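MYB21 (Trichomonas vaginalis, PDB 3OSG) binds MRE-1 promoter DNA through its R2R3 Myb domain and probably regulates transcription by RNA polymerase II. Local coordinates at residues D50-K53 / A57-I60; D19-R24 / A37-N42; Q78-G81 / I86-K89; A71-K76 / I97-R102. All blocks are in the same frame, centred on the assembly; numbering follows the deposited sequence.

Contact 1: residues D50-K53 / A57-I60; sequences DRWK and APSI. With nucleotides of chain B.
W52 and A57 meet in a surface contact at the C-terminal end of helix 45-56, where the chain leaves the helix and folds back over the indole. The N-H of A57, the first residue to depart from helical backbone angles, reaches back five residues to the carbonyl O of W52, with A57 N 2.9 Å from W52 O and an N-H...O angle of 156°. The same residue lies over one face of the indole: A57 CA stands 3.8 Å from the centroid of the six-membered ring of W52, a CH-pi contact that is nearly perpendicular to the face, while A57 CB rests 3.7 Å from W52 NE1. The CG of W52 is anti to its backbone N (chi1 170°), which swings the indole alongside the departing chain. Next along, P58 CD lies 3.7 Å from W52 CZ2, the proline and indole crossing obliquely. A type I turn spanning A57 to I60 then brings I60 CD1 to 3.4 Å from K53 O. R51, its CB pointing away from the loop and its chain bent at chi2, gives NH1 to OP2 of DT6 of chain B at 2.9 Å, with that nucleotide's OP1 over a face of the guanidinium, while R51 NH2 forms a salt bridge with D19 OD2. Segment 50-53 thus contacts a DNA phosphate by a rather bent bond (134°), while W52 holds the start of the linking loop. Around it, W52 meets the ring of W33 and touches V26 of helix 16-29, R51 packs on L22 of that helix, and I60 reaches T95 in the loop before helix 96-109.

Contact 2: residues D19-R24 / A37-N42; sequences DEMLKR and AATFPN
M21 and F40 form a Met-aromatic contact within a Myb-like DNA-binding domain, joining helix 16-29 to the chain that leaves helix 33-38. These two residues account for most of the surface buried here, and they approach from opposite directions. With CG anti to its backbone N (chi1 -166°) and the rest of its chain extended, M21 runs along one face of the phenyl ring. Its sulfur sits 4.4 Å from the centroid of the F40 ring, 24° off the normal. The terminal methyl is modelled almost above the ring centre, although its exact place is doubtful because it also lies too close to the backbone of T39. The T39 hydroxyl itself is engaged by the carbonyl of I36. L22, the third contributor, is buried and crosses the phenylalanine at about a right angle, with its CB 3.9 Å from F40 CZ; its side chain also packs on R51 and L56 of helix 45-56, so the phenyl ring sits beside the hydrophobic interior shared by the helices. The ring is therefore met in two ways, by the methionine over a face and by the helix backbone at its rim, where L22 N lies in the ring plane 3.5 Å from F40 CZ.

Contact 3: residues Q78-G81 / I86-K89; sequences QEYG and IIAK
Y80 and I86 cross at about a right angle, so that the isoleucine addresses the flat of the phenol ring instead of its rim. Its branch methyl does the touching: I86 CG2 stands 3.7 Å from the centroid of the Y80 ring and only 4° off the normal, a nearly ideal CH-pi approach. That methyl is placed by the I86 torsion that sets CG2 anti to the backbone N, while CG1 takes the position beside that N (chi1 -75°). On the opposite face of the same ring lies E79 CG, 3.7 Å above the plane of Y80 and over its centre, so the phenol is sandwiched between the branch methyl of I86 and the methylene of its sequence neighbour. I87 behaves differently. It and Y80 slide past each other in opposite directions, with I87 CG1 4.0 Å from Y80 CB, and the ring meets it obliquely. The extended I87 chain carries CD1 further, to 3.3 Å from G81 O. G81, with positive phi, is where the chain leaves helix 67-80, and Q83 NE2 gives a hydrogen bond to the Y80 carbonyl O. No hydrogen bond spans the two segments; apolar packing brings them together. I87 is buried and also touches L73, K76 and I77, which draws helix 84-88 against the inner side of helix 67-80, whereas I86 stays on the exposed flank. Y80 at the end of helix 67-80 and the isoleucines of helix 84-88 pack across the short turn between the first two helices of this three-helix Myb-like DNA-binding domain.

Contact 4: residues A71-K76 / I97-R102; sequences ALLVQK and IHIKNR. With nucleotides of chain C; nucleotides of chain B.
L73 points its two methyls at helix 96-109 and makes all the direct contact between the two segments. One branch, CD1, lies 4.1 Å from I99 CG2. The other, CD2, is 3.9 Å from I99 O and 4.0 Å from R102 CB, so the leucine fits over a helix surface made of a side chain, a carbonyl and the aliphatic root of an arginine. The CG of L73, anti to its backbone N (chi1 -172°), carries both branches across. L73 and I99 are buried, but the patch is small and holds no hydrogen bond. Its margin at R102 is partly exposed and charged: the arginine continues past L73 to helix 67-80, where its NH2 forms a salt bridge with D70 OD1, so the charged end ties the same two helices together. On the other side of helix 96-109 the fit is polar and specific. N101 reads the adenine of DA5 of chain B with two bonds: ND2 gives to N7 at 2.9 Å, and OD1 accepts from N6 at 3.1 Å, the latter fairly straight at 163°. K100, its chain bent only at the last torsion, gives NZ to O6 and N7 of DG6 of chain C, at 2.9 and 3.1 Å. Helix 96-109 therefore serves as the recognition helix, with helix 67-80 behind it, while I87 and W84 of helix 84-88 pack against L73 and I99 and W65 covers I99 and R102.

Contacts 3 and 4 form one neighbourhood, their centres about 8 Å apart: I87 CG2 of contact 3 lies 3.8 Å from L73 CD1 of contact 4, so the three helices share an interior. Contacts 1 and 2 are likewise joined, by the salt bridge of R51 NH2 to D19 OD2 at 2.8 Å. The pairs meet lightly where I60 CG2 of contact 1 approaches H98 NE2 of contact 4 at 4.2 Å, while contacts 2 and 3 lie about 33 Å apart between centres, on opposite sides of the chain's centre. Contact 1 hydrogen-bonds a phosphate through R51, contact 4 bases through K100 and N101; contacts 2 and 3 stay, at nearest atoms, about 6 and 5 Å from the DNA.

Contact 1: residues D50-K53 / A57-I60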
# COMPACT_ATOMS: atom_id res chain seq x y z
N ASP A 50 -7.06 -0.29 -3.66
CA ASP A 50 -5.67 0.01 -3.33
C ASP A 50 -5.49 0.24 -1.83
O ASP A 50 -4.54 -0.26 -1.22
CB ASP A 50 -5.18 1.27 -4.07
CG ASP A 50 -4.84 1.02 -5.54
OD1 ASP A 50 -4.84 -0.13 -6.01
OD2 ASP A 50 -4.54 2.03 -6.23
N ARG A 51 -6.38 1.02 -1.25
CA ARG A 51 -6.30 1.31 0.17
C ARG A 51 -6.37 0.02 0.98
O ARG A 51 -5.57 -0.20 1.89
CB ARG A 51 -7.40 2.28 0.58
CG ARG A 51 -7.27 2.76 2.03
CD ARG A 51 -5.94 3.48 2.29
NE ARG A 51 -5.85 3.89 3.69
CZ ARG A 51 -4.75 4.34 4.28
NH1 ARG A 51 -3.62 4.44 3.59
NH2 ARG A 51 -4.79 4.69 5.56
N TRP A 52 -7.32 -0.84 0.65
CA TRP A 52 -7.44 -2.11 1.37
C TRP A 52 -6.22 -3.00 1.18
O TRP A 52 -5.59 -3.44 2.14
CB TRP A 52 -8.72 -2.86 0.97
CG TRP A 52 -8.73 -4.25 1.53
CD1 TRP A 52 -8.30 -5.39 0.91
CD2 TRP A 52 -9.18 -4.65 2.83
NE1 TRP A 52 -8.46 -6.47 1.74
CE2 TRP A 52 -9.00 -6.05 2.92
CE3 TRP A 52 -9.72 -3.97 3.92
CZ2 TRP A 52 -9.34 -6.78 4.07
CZ3 TRP A 52 -10.06 -4.68 5.05
CH2 TRP A 52 -9.86 -6.08 5.12
N LYS A 53 -5.85 -3.24 -0.07
CA LYS A 53 -4.79 -4.20 -0.37
C LYS A 53 -3.44 -3.79 0.21
O LYS A 53 -2.69 -4.64 0.69
CB LYS A 53 -4.70 -4.40 -1.88
CG LYS A 53 -3.65 -5.42 -2.33
CD LYS A 53 -3.68 -5.58 -3.86
CE LYS A 53 -2.66 -6.63 -4.34
NZ LYS A 53 -1.23 -6.25 -4.00
N ALA A 57 -5.76 -4.21 4.91
CA ALA A 57 -5.86 -5.66 5.03
C ALA A 57 -5.09 -6.19 6.23
O ALA A 57 -3.97 -5.75 6.50
CB ALA A 57 -5.38 -6.32 3.77
N PRO A 58 -5.68 -7.16 6.94
CA PRO A 58 -5.11 -7.60 8.22
C PRO A 58 -3.72 -8.20 8.08
O PRO A 58 -3.02 -8.33 9.08
CB PRO A 58 -6.12 -8.66 8.71
CG PRO A 58 -6.81 -9.14 7.47
CD PRO A 58 -6.85 -7.96 6.54
N SER A 59 -3.32 -8.53 6.85
CA SER A 59 -2.03 -9.17 6.62
C SER A 59 -0.91 -8.18 6.33
O SER A 59 0.22 -8.57 6.04
CB SER A 59 -2.13 -10.19 5.47
OG SER A 59 -2.46 -9.55 4.24
N ILE A 60 -1.22 -6.89 6.41
CA ILE A 60 -0.25 -5.84 6.12
C ILE A 60 0.50 -5.43 7.38
O ILE A 60 -0.11 -5.15 8.41
CB ILE A 60 -0.94 -4.59 5.52
CG1 ILE A 60 -1.50 -4.89 4.12
CG2 ILE A 60 0.02 -3.40 5.47
CD1 ILE A 60 -0.43 -5.23 3.11
P DT B 6 -3.53 6.75 0.87
OP1 DT B 6 -4.60 7.48 1.59
OP2 DT B 6 -3.53 5.27 0.79
O5' DT B 6 -3.44 7.28 -0.63
C5' DT B 6 -3.46 8.68 -0.89
C4' DT B 6 -3.15 8.98 -2.35
O4' DT B 6 -1.91 8.36 -2.71
C3' DT B 6 -4.12 8.48 -3.41
O3' DT B 6 -4.60 9.66 -4.04
C2' DT B 6 -3.30 7.61 -4.38
C1' DT B 6 -1.90 8.14 -4.10
N1 DT B 6 -0.75 7.21 -4.31
C2 DT B 6 0.18 7.51 -5.27
O2 DT B 6 0.08 8.47 -6.00
N3 DT B 6 1.22 6.62 -5.37
C4 DT B 6 1.41 5.50 -4.62
O4 DT B 6 2.38 4.78 -4.80
C5 DT B 6 0.40 5.22 -3.62
C7 DT B 6 0.51 4.00 -2.73
C6 DT B 6 -0.62 6.09 -3.51

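Contact 2: residues D19-R24 / A37-N42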
# COMPACT_ATOMS: atom_id res chain seq x y z
N ASP A 19 -11.29 4.85 6.43
CA ASP A 19 -10.62 3.57 6.63
C ASP A 19 -11.54 2.62 7.39
O ASP A 19 -11.70 1.46 7.01
CB ASP A 19 -9.30 3.78 7.39
CG ASP A 19 -8.20 4.36 6.50
OD1 ASP A 19 -8.36 4.36 5.26
OD2 ASP A 19 -7.17 4.82 7.05
N GLU A 20 -12.14 3.12 8.47
CA GLU A 20 -13.08 2.33 9.26
C GLU A 20 -14.25 1.87 8.40
O GLU A 20 -14.55 0.68 8.33
CB GLU A 20 -13.58 3.12 10.47
CG GLU A 20 -12.65 3.02 11.67
CD GLU A 20 -12.25 1.58 11.99
OE1 GLU A 20 -13.15 0.73 12.19
OE2 GLU A 20 -11.03 1.30 12.04
N MET A 21 -14.91 2.83 7.76
CA MET A 21 -15.90 2.57 6.73
C MET A 21 -15.47 1.45 5.77
O MET A 21 -16.20 0.47 5.58
CB MET A 21 -16.16 3.86 5.96
CG MET A 21 -17.38 3.84 5.09
SD MET A 21 -18.02 5.51 4.79
CE MET A 21 -19.05 5.18 3.36
N LEU A 22 -14.28 1.58 5.18
CA LEU A 22 -13.83 0.61 4.18
C LEU A 22 -13.72 -0.79 4.76
O LEU A 22 -14.13 -1.77 4.14
CB LEU A 22 -12.48 1.03 3.58
CG LEU A 22 -12.18 0.68 2.11
CD1 LEU A 22 -10.73 0.95 1.75
CD2 LEU A 22 -12.53 -0.73 1.77
N LYS A 23 -13.14 -0.88 5.95
CA LYS A 23 -13.00 -2.17 6.63
C LYS A 23 -14.36 -2.84 6.83
O LYS A 23 -14.48 -4.05 6.70
CB LYS A 23 -12.32 -1.99 7.99
CG LYS A 23 -10.91 -1.43 7.96
CD LYS A 23 -10.44 -1.14 9.38
CE LYS A 23 -9.16 -0.31 9.39
NZ LYS A 23 -8.86 0.29 10.73
N ARG A 24 -15.37 -2.04 7.15
CA ARG A 24 -16.74 -2.54 7.32
C ARG A 24 -17.30 -3.04 6.00
O ARG A 24 -17.86 -4.14 5.92
CB ARG A 24 -17.65 -1.44 7.87
CG ARG A 24 -17.42 -1.09 9.32
CD ARG A 24 -18.38 -0.00 9.79
NE ARG A 24 -17.81 0.77 10.89
CZ ARG A 24 -17.35 2.02 10.77
NH1 ARG A 24 -17.40 2.66 9.61
NH2 ARG A 24 -16.84 2.63 11.84
N ALA A 37 -17.33 0.75 -3.48
CA ALA A 37 -17.08 2.17 -3.77
C ALA A 37 -18.38 2.97 -3.94
O ALA A 37 -18.39 4.20 -3.78
CB ALA A 37 -16.20 2.30 -5.02
N ALA A 38 -19.47 2.30 -4.26
CA ALA A 38 -20.75 2.98 -4.38
C ALA A 38 -21.15 3.65 -3.06
O ALA A 38 -21.86 4.64 -3.05
CB ALA A 38 -21.85 2.02 -4.85
N THR A 39 -20.67 3.11 -1.95
CA THR A 39 -21.05 3.64 -0.64
C THR A 39 -20.16 4.80 -0.21
O THR A 39 -20.39 5.40 0.83
CB THR A 39 -21.05 2.52 0.41
OG1 THR A 39 -19.72 2.33 0.90
CG2 THR A 39 -21.53 1.21 -0.21
N PHE A 40 -19.15 5.11 -1.03
CA PHE A 40 -18.22 6.22 -0.79
C PHE A 40 -18.44 7.30 -1.84
O PHE A 40 -18.07 7.12 -2.98
CB PHE A 40 -16.77 5.75 -0.91
CG PHE A 40 -16.29 4.91 0.22
CD1 PHE A 40 -15.47 5.44 1.19
CD2 PHE A 40 -16.65 3.58 0.31
CE1 PHE A 40 -15.02 4.66 2.23
CE2 PHE A 40 -16.21 2.79 1.34
CZ PHE A 40 -15.39 3.33 2.30
N PRO A 41 -19.02 8.44 -1.45
CA PRO A 41 -19.38 9.46 -2.45
C PRO A 41 -18.17 10.00 -3.24
O PRO A 41 -18.31 10.37 -4.41
CB PRO A 41 -20.02 10.56 -1.60
CG PRO A 41 -19.50 10.34 -0.22
CD PRO A 41 -19.34 8.86 -0.07
N ASN A 42 -17.00 10.03 -2.61
CA ASN A 42 -15.83 10.58 -3.28
C ASN A 42 -14.76 9.54 -3.66
O ASN A 42 -13.62 9.91 -3.92
CB ASN A 42 -15.19 11.66 -2.40
CG ASN A 42 -16.16 12.77 -2.04
OD1 ASN A 42 -16.75 13.41 -2.92
ND2 ASN A 42 -16.33 13.02 -0.73

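Contact 3: residues Q78-G81 / I86-K89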
# COMPACT_ATOMS: atom_id res chain seq x y z
N GLN A 78 19.31 -7.13 -6.48
CA GLN A 78 20.44 -7.61 -7.26
C GLN A 78 20.01 -8.88 -8.00
O GLN A 78 20.39 -9.11 -9.14
CB GLN A 78 21.65 -7.90 -6.36
CG GLN A 78 22.20 -6.68 -5.64
CD GLN A 78 23.43 -7.00 -4.80
OE1 GLN A 78 24.56 -6.68 -5.18
NE2 GLN A 78 23.22 -7.63 -3.65
N GLU A 79 19.19 -9.70 -7.34
CA GLU A 79 18.71 -10.94 -7.93
C GLU A 79 17.66 -10.73 -9.04
O GLU A 79 17.78 -11.29 -10.12
CB GLU A 79 18.19 -11.89 -6.85
CG GLU A 79 17.55 -13.19 -7.38
CD GLU A 79 17.22 -14.21 -6.28
OE1 GLU A 79 17.20 -13.83 -5.09
OE2 GLU A 79 16.99 -15.40 -6.61
N TYR A 80 16.65 -9.90 -8.77
CA TYR A 80 15.48 -9.81 -9.66
C TYR A 80 15.34 -8.51 -10.44
O TYR A 80 14.52 -8.42 -11.34
CB TYR A 80 14.21 -10.00 -8.84
CG TYR A 80 14.00 -11.41 -8.34
CD1 TYR A 80 13.72 -12.45 -9.22
CD2 TYR A 80 14.04 -11.69 -6.99
CE1 TYR A 80 13.51 -13.73 -8.76
CE2 TYR A 80 13.83 -12.97 -6.53
CZ TYR A 80 13.57 -13.99 -7.42
OH TYR A 80 13.36 -15.26 -6.95
N GLY A 81 16.11 -7.50 -10.08
CA GLY A 81 15.93 -6.21 -10.71
C GLY A 81 14.64 -5.58 -10.22
O GLY A 81 14.14 -5.95 -9.16
N ILE A 86 7.31 -9.55 -7.55
CA ILE A 86 8.06 -10.76 -7.25
C ILE A 86 8.81 -10.60 -5.94
O ILE A 86 8.70 -11.44 -5.05
CB ILE A 86 9.06 -11.07 -8.35
CG1 ILE A 86 8.32 -11.63 -9.57
CG2 ILE A 86 10.11 -12.06 -7.87
CD1 ILE A 86 9.23 -12.16 -10.68
N ILE A 87 9.55 -9.50 -5.82
CA ILE A 87 10.36 -9.26 -4.65
C ILE A 87 9.53 -9.22 -3.38
O ILE A 87 9.98 -9.69 -2.34
CB ILE A 87 11.17 -7.96 -4.80
CG1 ILE A 87 12.22 -8.14 -5.89
CG2 ILE A 87 11.84 -7.61 -3.50
CD1 ILE A 87 12.93 -6.88 -6.25
N ALA A 88 8.32 -8.66 -3.47
CA ALA A 88 7.47 -8.50 -2.30
C ALA A 88 7.00 -9.86 -1.77
O ALA A 88 6.56 -9.97 -0.62
CB ALA A 88 6.27 -7.62 -2.64
N LYS A 89 7.08 -10.87 -2.62
CA LYS A 89 6.77 -12.23 -2.18
C LYS A 89 7.62 -12.60 -0.95
O LYS A 89 7.14 -13.25 -0.02
CB LYS A 89 7.05 -13.23 -3.31
CG LYS A 89 6.09 -13.18 -4.49
CD LYS A 89 4.72 -13.69 -4.09
CE LYS A 89 3.90 -14.10 -5.31
NZ LYS A 89 2.66 -14.83 -4.91

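Contact 4: residues A71-K76 / I97-R102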
# COMPACT_ATOMS: atom_id res chain seq x y z
N ALA A 71 18.36 -5.15 4.15
CA ALA A 71 19.46 -5.95 3.61
C ALA A 71 18.90 -6.97 2.63
O ALA A 71 19.43 -7.14 1.53
CB ALA A 71 20.21 -6.65 4.74
N LEU A 72 17.81 -7.62 3.00
CA LEU A 72 17.13 -8.50 2.07
C LEU A 72 16.77 -7.77 0.76
O LEU A 72 16.97 -8.30 -0.33
CB LEU A 72 15.89 -9.12 2.72
CG LEU A 72 15.14 -10.15 1.88
CD1 LEU A 72 16.04 -11.34 1.47
CD2 LEU A 72 13.92 -10.64 2.64
N LEU A 73 16.25 -6.55 0.87
CA LEU A 73 15.83 -5.81 -0.32
C LEU A 73 16.97 -5.54 -1.28
O LEU A 73 16.81 -5.64 -2.49
CB LEU A 73 15.17 -4.48 0.05
CG LEU A 73 14.54 -3.75 -1.14
CD1 LEU A 73 13.67 -4.72 -1.94
CD2 LEU A 73 13.69 -2.58 -0.66
N VAL A 74 18.13 -5.17 -0.75
CA VAL A 74 19.25 -4.90 -1.64
C VAL A 74 19.67 -6.19 -2.34
O VAL A 74 19.98 -6.18 -3.53
CB VAL A 74 20.44 -4.30 -0.88
CG1 VAL A 74 20.04 -2.97 -0.21
CG2 VAL A 74 20.93 -5.25 0.16
N GLN A 75 19.65 -7.31 -1.62
CA GLN A 75 19.99 -8.60 -2.23
C GLN A 75 18.96 -9.03 -3.27
O GLN A 75 19.31 -9.41 -4.39
CB GLN A 75 20.12 -9.69 -1.16
CG GLN A 75 20.02 -11.11 -1.69
CD GLN A 75 20.28 -12.16 -0.62
OE1 GLN A 75 19.64 -13.22 -0.58
NE2 GLN A 75 21.23 -11.87 0.28
N LYS A 76 17.69 -8.95 -2.91
CA LYS A 76 16.66 -9.36 -3.85
C LYS A 76 16.61 -8.50 -5.12
O LYS A 76 16.23 -8.98 -6.18
CB LYS A 76 15.28 -9.44 -3.18
CG LYS A 76 15.14 -10.60 -2.23
CD LYS A 76 15.58 -11.90 -2.91
CE LYS A 76 15.21 -13.12 -2.08
NZ LYS A 76 16.04 -14.31 -2.43
N ILE A 97 4.00 -2.03 -3.50
CA ILE A 97 3.94 -0.59 -3.27
C ILE A 97 4.99 -0.21 -2.23
O ILE A 97 5.78 0.70 -2.44
CB ILE A 97 2.55 -0.15 -2.72
CG1 ILE A 97 1.48 -0.18 -3.82
CG2 ILE A 97 2.65 1.22 -2.04
CD1 ILE A 97 1.86 0.52 -5.10
N HIS A 98 4.99 -0.94 -1.11
CA HIS A 98 5.94 -0.67 -0.04
C HIS A 98 7.38 -0.94 -0.48
O HIS A 98 8.29 -0.15 -0.18
CB HIS A 98 5.61 -1.48 1.23
CG HIS A 98 4.17 -1.43 1.63
ND1 HIS A 98 3.48 -0.25 1.79
CD2 HIS A 98 3.29 -2.43 1.90
CE1 HIS A 98 2.23 -0.52 2.14
NE2 HIS A 98 2.09 -1.83 2.21
N ILE A 99 7.59 -2.03 -1.19
CA ILE A 99 8.93 -2.37 -1.66
C ILE A 99 9.52 -1.29 -2.57
O ILE A 99 10.67 -0.88 -2.39
CB ILE A 99 8.99 -3.76 -2.38
CG1 ILE A 99 9.33 -4.87 -1.39
CG2 ILE A 99 10.04 -3.75 -3.48
CD1 ILE A 99 8.29 -5.18 -0.35
N LYS A 100 8.74 -0.81 -3.53
CA LYS A 100 9.28 0.21 -4.44
C LYS A 100 9.48 1.59 -3.77
O LYS A 100 10.43 2.30 -4.09
CB LYS A 100 8.55 0.27 -5.80
CG LYS A 100 7.13 0.83 -5.82
CD LYS A 100 6.56 0.75 -7.24
CE LYS A 100 5.11 1.22 -7.29
NZ LYS A 100 5.02 2.69 -7.00
N ASN A 101 8.63 1.96 -2.81
CA ASN A 101 8.90 3.15 -2.01
C ASN A 101 10.21 3.02 -1.21
O ASN A 101 11.01 3.95 -1.11
CB ASN A 101 7.74 3.46 -1.04
CG ASN A 101 6.57 4.16 -1.73
OD1 ASN A 101 6.74 4.86 -2.74
ND2 ASN A 101 5.38 3.98 -1.19
N ARG A 102 10.41 1.84 -0.63
CA ARG A 102 11.57 1.61 0.22
C ARG A 102 12.87 1.61 -0.57
O ARG A 102 13.91 1.95 -0.03
CB ARG A 102 11.44 0.30 0.98
CG ARG A 102 12.47 0.13 2.06
CD ARG A 102 12.29 1.15 3.16
NE ARG A 102 13.35 1.01 4.14
CZ ARG A 102 13.55 1.84 5.16
NH1 ARG A 102 12.77 2.89 5.34
NH2 ARG A 102 14.55 1.61 6.00
P DG C 6 9.27 0.90 -12.28
OP1 DG C 6 10.47 0.54 -13.06
OP2 DG C 6 9.34 0.91 -10.82
O5' DG C 6 8.76 2.28 -12.84
C5' DG C 6 8.56 2.42 -14.24
C4' DG C 6 7.83 3.70 -14.58
O4' DG C 6 6.53 3.80 -13.93
C3' DG C 6 8.59 4.96 -14.20
O3' DG C 6 8.38 5.86 -15.30
C2' DG C 6 7.91 5.39 -12.90
C1' DG C 6 6.45 4.95 -13.11
N9 DG C 6 5.75 4.50 -11.90
C8 DG C 6 6.20 3.54 -11.05
N7 DG C 6 5.38 3.29 -10.07
C5 DG C 6 4.31 4.14 -10.29
C6 DG C 6 3.11 4.30 -9.52
O6 DG C 6 2.79 3.67 -8.49
N1 DG C 6 2.28 5.27 -10.08
C2 DG C 6 2.59 5.97 -11.24
N2 DG C 6 1.71 6.87 -11.68
N3 DG C 6 3.71 5.81 -11.95
C4 DG C 6 4.52 4.88 -11.42
P DA B 5 2.98 5.12 3.10
OP1 DA B 5 2.98 5.01 4.56
OP2 DA B 5 3.34 3.96 2.25
O5' DA B 5 1.53 5.64 2.66
C5' DA B 5 1.04 6.82 3.26
C4' DA B 5 0.04 7.48 2.35
O4' DA B 5 0.74 8.03 1.20
C3' DA B 5 -1.02 6.55 1.76
O3' DA B 5 -2.21 7.30 1.59
C2' DA B 5 -0.44 6.15 0.41
C1' DA B 5 0.31 7.42 0.01
N9 DA B 5 1.52 7.15 -0.77
C8 DA B 5 2.41 6.14 -0.57
N7 DA B 5 3.42 6.14 -1.41
C5 DA B 5 3.19 7.24 -2.20
C6 DA B 5 3.92 7.80 -3.27
N6 DA B 5 5.07 7.27 -3.72
N1 DA B 5 3.43 8.91 -3.85
C2 DA B 5 2.30 9.43 -3.38
N3 DA B 5 1.52 8.99 -2.38
C4 DA B 5 2.02 7.88 -1.82
P DC C 5 6.06 -5.00 -11.09
OP1 DC C 5 7.14 -5.81 -11.69
OP2 DC C 5 5.80 -5.05 -9.64
O5' DC C 5 6.19 -3.47 -11.52
C5' DC C 5 6.36 -3.16 -12.87
C4' DC C 5 6.34 -1.66 -13.00
O4' DC C 5 5.00 -1.19 -12.73
C3' DC C 5 7.27 -0.91 -12.03
O3' DC C 5 8.06 -0.03 -12.81
C2' DC C 5 6.30 -0.15 -11.12
C1' DC C 5 5.12 0.05 -12.07
N1 DC C 5 3.84 0.34 -11.38
C2 DC C 5 3.00 1.33 -11.88
O2 DC C 5 3.37 1.93 -12.88
N3 DC C 5 1.82 1.58 -11.24
C4 DC C 5 1.50 0.88 -10.15
N4 DC C 5 0.34 1.14 -9.54
C5 DC C 5 2.34 -0.15 -9.64
C6 DC C 5 3.49 -0.37 -10.27